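Local coordinates for protein branched-chain-amino-acid aminotransferase (Deinococcus radiodurans, PDB 3UZO) that probably transfers the amino group of leucine, valine and isoleucine to 2-oxoglutarate, using pyridoxal 5'-phosphate as cofactor, at residues A98-M103 against P264-Y269. Numbering follows the deposited sequence.
Sequences AARMRM and PSITKY. With PLP (pyridoxal-5'-phosphate), chain C.
Arg100 reaches from helix 94-107 to Pro264, just before helix 266-277, and to Ile266, its first residue, forming one side of the phosphate-binding cup of this class-IV aminotransferase, a worked example of an anion held by a helix N-terminus and an arginine, with Pro264 O holding the arginine. The arginine runs extended through CG and CD (chi1 -172°, chi2 170°) and then bends at chi3 (67°), which turns the guanidinium toward the cofactor. Its NH1 is shared: it donates to Pro264 O at 2.9 Å, from well above the carbonyl plane, and to PLP O2P at 2.7 Å. Both acceptors lie near the guanidinium plane, while Ile266 CG1 lies over the rim of one face, 3.7 Å from NH1. Behind the charged end, Arg100 CD packs on Pro264 CG at 3.8 Å. NH2 adds a weak bond to O2P, and NE forms a salt bridge with Glu77, so the group's rotation is fixed by partners along its edge.

The start of the helix supplies further bonds. Ile266 N donates to PLP O2P and Thr267 N to PLP O3P, where the helix dipole probably helps to stabilise the negative charge. Tyr207 and Thr304 also bind the cofactor. Ser265 is the N-cap: its OG donates to PLP O3P at 2.6 Å while accepting from Lys268 N. Thr267 OG1, set beside its own backbone N, donates to that same O3P at 2.6 Å.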
# COMPACT_ATOMS: atom_id res chain seq x y z
N ALA A 98 10.86 10.74 14.21
CA ALA A 98 9.62 10.82 14.99
C ALA A 98 8.65 11.77 14.30
O ALA A 98 7.47 11.46 14.17
CB ALA A 98 9.91 11.32 16.41
N ALA A 99 9.15 12.93 13.89
CA ALA A 99 8.30 13.91 13.21
C ALA A 99 7.77 13.34 11.90
O ALA A 99 6.59 13.51 11.57
CB ALA A 99 9.10 15.18 12.95
N ARG A 100 8.63 12.66 11.15
CA ARG A 100 8.19 12.10 9.89
C ARG A 100 7.15 11.01 10.08
O ARG A 100 6.21 10.90 9.30
CB ARG A 100 9.37 11.56 9.08
CG ARG A 100 8.97 11.14 7.66
CD ARG A 100 10.17 10.85 6.80
NE ARG A 100 10.90 9.67 7.25
CZ ARG A 100 12.06 9.28 6.74
NH1 ARG A 100 12.62 9.98 5.76
NH2 ARG A 100 12.66 8.19 7.21
N MET A 101 7.31 10.19 11.12
CA MET A 101 6.34 9.12 11.32
C MET A 101 5.01 9.72 11.72
O MET A 101 3.96 9.11 11.49
CB MET A 101 6.81 8.13 12.38
CG MET A 101 6.05 6.81 12.29
SD MET A 101 6.72 5.55 13.37
CE MET A 101 5.95 6.02 14.87
N ARG A 102 5.04 10.91 12.31
CA ARG A 102 3.82 11.60 12.70
C ARG A 102 3.08 11.98 11.41
O ARG A 102 1.85 11.92 11.33
CB ARG A 102 4.16 12.86 13.49
CG ARG A 102 3.22 13.14 14.65
CD ARG A 102 4.00 13.35 15.93
NE ARG A 102 4.98 14.43 15.81
CZ ARG A 102 6.19 14.37 16.35
NH1 ARG A 102 6.56 13.29 17.03
NH2 ARG A 102 7.03 15.38 16.21
N MET A 103 3.84 12.37 10.40
CA MET A 103 3.23 12.74 9.13
C MET A 103 2.72 11.51 8.40
O MET A 103 1.66 11.55 7.78
CB MET A 103 4.23 13.51 8.25
CG MET A 103 4.49 14.93 8.75
SD MET A 103 2.96 15.81 9.24
CE MET A 103 2.50 16.63 7.68
N PRO A 264 10.48 12.55 2.13
CA PRO A 264 11.38 13.59 2.62
C PRO A 264 12.49 12.88 3.39
O PRO A 264 12.39 12.65 4.60
CB PRO A 264 10.47 14.43 3.51
CG PRO A 264 9.51 13.42 4.05
CD PRO A 264 9.18 12.60 2.82
N SER A 265 13.54 12.50 2.66
CA SER A 265 14.68 11.78 3.21
C SER A 265 15.48 12.59 4.23
O SER A 265 15.95 13.70 3.94
CB SER A 265 15.61 11.34 2.07
OG SER A 265 16.85 10.88 2.57
N ILE A 266 15.66 12.01 5.41
CA ILE A 266 16.42 12.67 6.46
C ILE A 266 17.88 12.74 6.02
O ILE A 266 18.57 13.72 6.30
CB ILE A 266 16.33 11.90 7.80
CG1 ILE A 266 14.86 11.71 8.20
CG2 ILE A 266 17.09 12.66 8.89
CD1 ILE A 266 14.11 12.99 8.43
N THR A 267 18.36 11.70 5.34
CA THR A 267 19.74 11.70 4.88
C THR A 267 19.91 12.83 3.85
O THR A 267 20.92 13.53 3.86
CB THR A 267 20.15 10.35 4.24
OG1 THR A 267 19.89 9.28 5.15
CG2 THR A 267 21.64 10.35 3.92
N LYS A 268 18.92 12.99 2.98
CA LYS A 268 18.94 14.04 1.96
C LYS A 268 19.01 15.42 2.62
O LYS A 268 19.87 16.24 2.27
CB LYS A 268 17.70 13.93 1.07
CG LYS A 268 17.59 14.95 -0.07
CD LYS A 268 16.77 16.18 0.32
CE LYS A 268 15.32 15.83 0.68
NZ LYS A 268 14.52 15.33 -0.48
N TYR A 269 18.11 15.70 3.57
CA TYR A 269 18.14 17.00 4.23
C TYR A 269 19.44 17.21 4.98
O TYR A 269 19.93 18.34 5.10
CB TYR A 269 16.95 17.17 5.17
CG TYR A 269 15.67 17.44 4.44
CD1 TYR A 269 14.64 16.49 4.40
CD2 TYR A 269 15.50 18.62 3.72
CE1 TYR A 269 13.49 16.72 3.66
CE2 TYR A 269 14.35 18.86 2.97
CZ TYR A 269 13.35 17.90 2.94
OH TYR A 269 12.23 18.12 2.18
N1 PLP C . 13.32 7.06 -0.35
C2 PLP C . 12.63 5.90 0.03
C2A PLP C . 11.57 5.34 -0.92
C3 PLP C . 12.94 5.31 1.31
O3 PLP C . 12.30 4.20 1.71
C4 PLP C . 13.95 5.92 2.16
C4A PLP C . 14.24 5.24 3.56
C5 PLP C . 14.64 7.14 1.68
C6 PLP C . 14.31 7.68 0.44
C5A PLP C . 15.68 7.86 2.44
O4P PLP C . 15.23 8.45 3.63
P PLP C . 16.12 8.42 4.94
O1P PLP C . 16.43 7.04 5.39
O2P PLP C . 15.24 9.20 5.94
O3P PLP C . 17.30 9.30 4.63